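Local atomic coordinates of 6-phosphogluconate dehydrogenase (PDB entry 5U5G), a protein that probably catalyses the NADPH-dependent reduction of the ketone 2-oxopropylphosphonate to a hydroxyphosphonate, a late step of fosfomycin biosynthesis in pseudomonads. Residues A[182-185]-A[186-190]; A[249-253]-A[254-258]. All coordinates share one frame; numbering follows the deposited sequence.

Contact 1. Residues A[182-185]-A[186-190]; sequences INLA and GAIEV
Leu184 and Ile188, one turn apart on the same helix, run side by side and point the same way. The touch is made by methyls: CD1 of Leu184 lies 3.9 Å from CD1 of Ile188. With CG opposite its own N (chi1 179°) Leu184 stands out from the helix, and chi2 (56°) turns CD1, not CD2, toward Ile188. Ile188 answers with its longer branch, whose CG1 also lies 3.3 Å from Leu184 O. That carbonyl is meanwhile gripped by Ile188 N at 2.9 Å, so the methylene sits beside a working helix bond. These are i to i+4 pairings inside helix 168-196, the long helix of the C-terminal domain, which also carries Lys173, Asn177 and Glu180 of the phosphonate pocket. Leu184 packs on Tyr217, another residue of that pocket, and its side chain lies about 8 Å from a bound 2-oxopropylphosphonate. Ala185 and Glu189 repeat the spacing on a neighbouring side of the helix. Glu189 N bonds Ala185 O at 3.1 Å, and Glu189 CG lies 3.3 Å from the same oxygen before the chain extends onward. Three bonds then hold the buried carboxylate: OE1 to Ser259 OG of the second subunit, and OE2 to Tyr282 OH of the same chain and to Phe258 N of the second subunit. Because that amide belongs to the first turn of a helix, it probably favours the charged form of Glu189. Gly186 N closes on Ile182 O at 3.0 Å, while Ile182 packs against Ile182 of the second subunit.

Contact 2. Residues A[249-253]-A[254-258]; sequences RLPQD and QSYPF
The Tyr256 ring meets Pro251 at its edge: CG of the proline lies in the ring plane, 3.7 Å from CE2, and Pro251 CD follows at 4.0 Å from that same ring carbon. The two side chains cross at about a right angle, so the pyrrolidine abuts the rim of the ring instead of covering a face. Leu250 reaches the next carbon, its CD2 4.0 Å from Tyr256 CD2, as the two side chains slide past each other in opposite directions. The other flat groups, the Asp253 carboxylate and the Gln254 amide, stand with their planes 57° apart.

All this belongs to the loop joining helix 236-247 to helix 257-273, with Tyr256 as the N-cap residue of the second helix. The chain reverses through Gln252 and Asp253 in a turn close to type I, bringing Pro251 CA within 6.1 Å of Gln254 CA. That reversal sets Pro251 against the tyrosine. Leu250 also leans on Thr260 and Met263 of helix 257-273, and on Gln193 of the second subunit, while Tyr256 packs on Glu189 of that subunit. The apolar side of the loop is therefore partly walled by the dimer, whereas Gln252, Asp253 and Ser255 are exposed.

At the bend, Asp253 holds CG between its backbone N and carbonyl carbon (chi1 69°), folding the carboxylate toward the following amide. OD1 comes 3.1 Å from Gln254 N, but the angle is too poor for a hydrogen bond. The Gln254 side chain bends at chi2, and NE2 donates to the carbonyl of the next residue, Ser255 O, at 2.9 Å, with an N-H...O angle of 160° and the oxygen close to the amide plane.

How the contacts relate
From the N terminus, the chain first passes through the cofactor-binding domain and enters helix 168-196, where contact 1 is made entirely within the rod and closes no loop. Helices 201-210, 216-226 and 236-247 follow before contact 2 closes the short turn between helices 236-247 and 257-273. The two are therefore in series, neither crossing nor enclosing the other. Their centres lie about 20 Å apart, yet the far end of contact 2 returns to the long helix: Ile182 CG1 packs 3.8 Å from Phe258 O within one chain. Both also touch the second subunit, so together they tie helices 168-196 and 257-273 to each other and to the dimer partner.

Contact 1. Residues A[182-185]-A[186-190]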
# COMPACT_ATOMS: atom_id res chain seq x y z
N ILE A 182 -1.40 7.88 -5.28
CA ILE A 182 -0.43 7.14 -6.09
C ILE A 182 -0.72 5.64 -6.03
O ILE A 182 -0.70 4.95 -7.05
CB ILE A 182 1.00 7.44 -5.62
CG1 ILE A 182 1.33 8.93 -5.87
CG2 ILE A 182 1.97 6.54 -6.37
CD1 ILE A 182 2.52 9.47 -5.03
N ASN A 183 -0.97 5.12 -4.82
CA ASN A 183 -1.26 3.70 -4.67
C ASN A 183 -2.52 3.31 -5.43
O ASN A 183 -2.57 2.24 -6.06
CB ASN A 183 -1.45 3.33 -3.19
CG ASN A 183 -0.17 3.53 -2.37
OD1 ASN A 183 0.90 3.75 -2.92
ND2 ASN A 183 -0.29 3.41 -1.05
N LEU A 184 -3.56 4.14 -5.33
CA LEU A 184 -4.83 3.85 -5.98
C LEU A 184 -4.67 3.83 -7.49
O LEU A 184 -5.15 2.91 -8.16
CB LEU A 184 -5.89 4.88 -5.56
CG LEU A 184 -7.28 4.70 -6.20
CD1 LEU A 184 -7.85 3.31 -5.93
CD2 LEU A 184 -8.24 5.77 -5.68
N ALA A 185 -4.02 4.86 -8.06
CA ALA A 185 -3.85 4.89 -9.51
C ALA A 185 -2.99 3.73 -9.99
O ALA A 185 -3.26 3.14 -11.04
CB ALA A 185 -3.24 6.22 -9.94
N GLY A 186 -1.94 3.39 -9.23
CA GLY A 186 -1.14 2.22 -9.60
C GLY A 186 -1.94 0.94 -9.52
O GLY A 186 -1.87 0.08 -10.41
N ALA A 187 -2.72 0.78 -8.44
CA ALA A 187 -3.47 -0.46 -8.27
C ALA A 187 -4.50 -0.63 -9.38
O ALA A 187 -4.66 -1.74 -9.92
CB ALA A 187 -4.15 -0.49 -6.89
N ILE A 188 -5.16 0.46 -9.79
CA ILE A 188 -6.11 0.39 -10.90
C ILE A 188 -5.41 0.04 -12.21
O ILE A 188 -5.94 -0.71 -13.04
CB ILE A 188 -6.91 1.70 -11.00
CG1 ILE A 188 -7.82 1.86 -9.78
CG2 ILE A 188 -7.77 1.73 -12.27
CD1 ILE A 188 -8.61 3.16 -9.76
N GLU A 189 -4.20 0.56 -12.42
CA GLU A 189 -3.47 0.19 -13.62
C GLU A 189 -3.08 -1.28 -13.61
O GLU A 189 -3.18 -1.97 -14.63
CB GLU A 189 -2.23 1.07 -13.78
CG GLU A 189 -2.56 2.47 -14.24
CD GLU A 189 -1.32 3.28 -14.55
OE1 GLU A 189 -0.26 2.67 -14.83
OE2 GLU A 189 -1.40 4.53 -14.54
N VAL A 190 -2.67 -1.79 -12.45
CA VAL A 190 -2.22 -3.17 -12.37
C VAL A 190 -3.40 -4.13 -12.52
O VAL A 190 -3.32 -5.12 -13.25
CB VAL A 190 -1.44 -3.37 -11.06
CG1 VAL A 190 -1.39 -4.82 -10.66
CG2 VAL A 190 -0.02 -2.81 -11.25

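Contact 2. Residues A[249-253]-A[254-258]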
# COMPACT_ATOMS: atom_id res chain seq x y z
N ARG A 249 1.83 22.68 -2.09
CA ARG A 249 2.97 22.55 -1.21
C ARG A 249 4.19 21.97 -1.91
O ARG A 249 5.22 21.74 -1.26
CB ARG A 249 2.59 21.71 0.01
CG ARG A 249 1.37 22.27 0.72
CD ARG A 249 1.05 21.55 2.03
NE ARG A 249 2.21 21.51 2.92
CZ ARG A 249 2.58 22.50 3.73
NH1 ARG A 249 1.87 23.61 3.79
NH2 ARG A 249 3.66 22.35 4.50
N LEU A 250 4.11 21.76 -3.22
CA LEU A 250 5.26 21.24 -3.98
C LEU A 250 6.35 22.30 -4.08
O LEU A 250 6.07 23.45 -4.44
CB LEU A 250 4.83 20.83 -5.38
CG LEU A 250 4.20 19.45 -5.54
CD1 LEU A 250 3.68 19.30 -6.95
CD2 LEU A 250 5.21 18.34 -5.22
N PRO A 251 7.60 21.96 -3.80
CA PRO A 251 8.68 22.94 -3.91
C PRO A 251 9.02 23.23 -5.37
O PRO A 251 8.75 22.44 -6.27
CB PRO A 251 9.85 22.27 -3.19
CG PRO A 251 9.59 20.80 -3.36
CD PRO A 251 8.08 20.64 -3.34
N GLN A 252 9.61 24.40 -5.59
CA GLN A 252 10.02 24.80 -6.92
C GLN A 252 11.40 24.27 -7.29
O GLN A 252 11.83 24.46 -8.43
CB GLN A 252 10.03 26.33 -7.03
CG GLN A 252 8.92 27.02 -6.25
CD GLN A 252 7.57 26.91 -6.94
OE1 GLN A 252 7.48 26.61 -8.13
NE2 GLN A 252 6.50 27.17 -6.19
N ASP A 253 12.08 23.59 -6.37
CA ASP A 253 13.47 23.20 -6.58
C ASP A 253 13.68 21.70 -6.75
O ASP A 253 14.82 21.27 -6.96
CB ASP A 253 14.34 23.70 -5.41
CG ASP A 253 14.06 22.98 -4.10
OD1 ASP A 253 12.98 22.36 -3.97
OD2 ASP A 253 14.91 23.04 -3.19
N GLN A 254 12.62 20.89 -6.66
CA GLN A 254 12.77 19.45 -6.85
C GLN A 254 11.51 18.88 -7.48
O GLN A 254 10.40 19.18 -7.04
CB GLN A 254 13.08 18.75 -5.52
CG GLN A 254 13.13 17.22 -5.59
CD GLN A 254 14.23 16.69 -6.51
OE1 GLN A 254 15.41 16.77 -6.20
NE2 GLN A 254 13.82 16.12 -7.65
N SER A 255 11.70 18.07 -8.51
CA SER A 255 10.60 17.41 -9.19
C SER A 255 10.19 16.15 -8.45
O SER A 255 11.04 15.37 -8.02
CB SER A 255 10.99 17.05 -10.62
OG SER A 255 10.98 18.20 -11.45
N TYR A 256 8.89 15.95 -8.33
CA TYR A 256 8.32 14.74 -7.74
C TYR A 256 7.34 14.15 -8.75
O TYR A 256 6.13 14.41 -8.70
CB TYR A 256 7.68 15.04 -6.39
CG TYR A 256 8.70 15.44 -5.32
CD1 TYR A 256 9.48 14.49 -4.68
CD2 TYR A 256 8.88 16.78 -4.97
CE1 TYR A 256 10.41 14.84 -3.72
CE2 TYR A 256 9.81 17.14 -4.00
CZ TYR A 256 10.57 16.17 -3.38
OH TYR A 256 11.49 16.51 -2.42
N PRO A 257 7.84 13.38 -9.72
CA PRO A 257 6.99 12.96 -10.85
C PRO A 257 5.79 12.10 -10.46
O PRO A 257 4.73 12.26 -11.06
CB PRO A 257 7.96 12.21 -11.77
CG PRO A 257 9.17 11.92 -10.93
CD PRO A 257 9.26 13.03 -9.94
N PHE A 258 5.93 11.18 -9.51
CA PHE A 258 4.75 10.39 -9.15
C PHE A 258 3.68 11.26 -8.50
O PHE A 258 2.49 11.10 -8.80
CB PHE A 258 5.14 9.22 -8.24
CG PHE A 258 5.66 8.02 -9.00
CD1 PHE A 258 7.01 7.86 -9.24
CD2 PHE A 258 4.78 7.07 -9.50
CE1 PHE A 258 7.49 6.77 -9.96
CE2 PHE A 258 5.24 5.97 -10.21
CZ PHE A 258 6.61 5.82 -10.43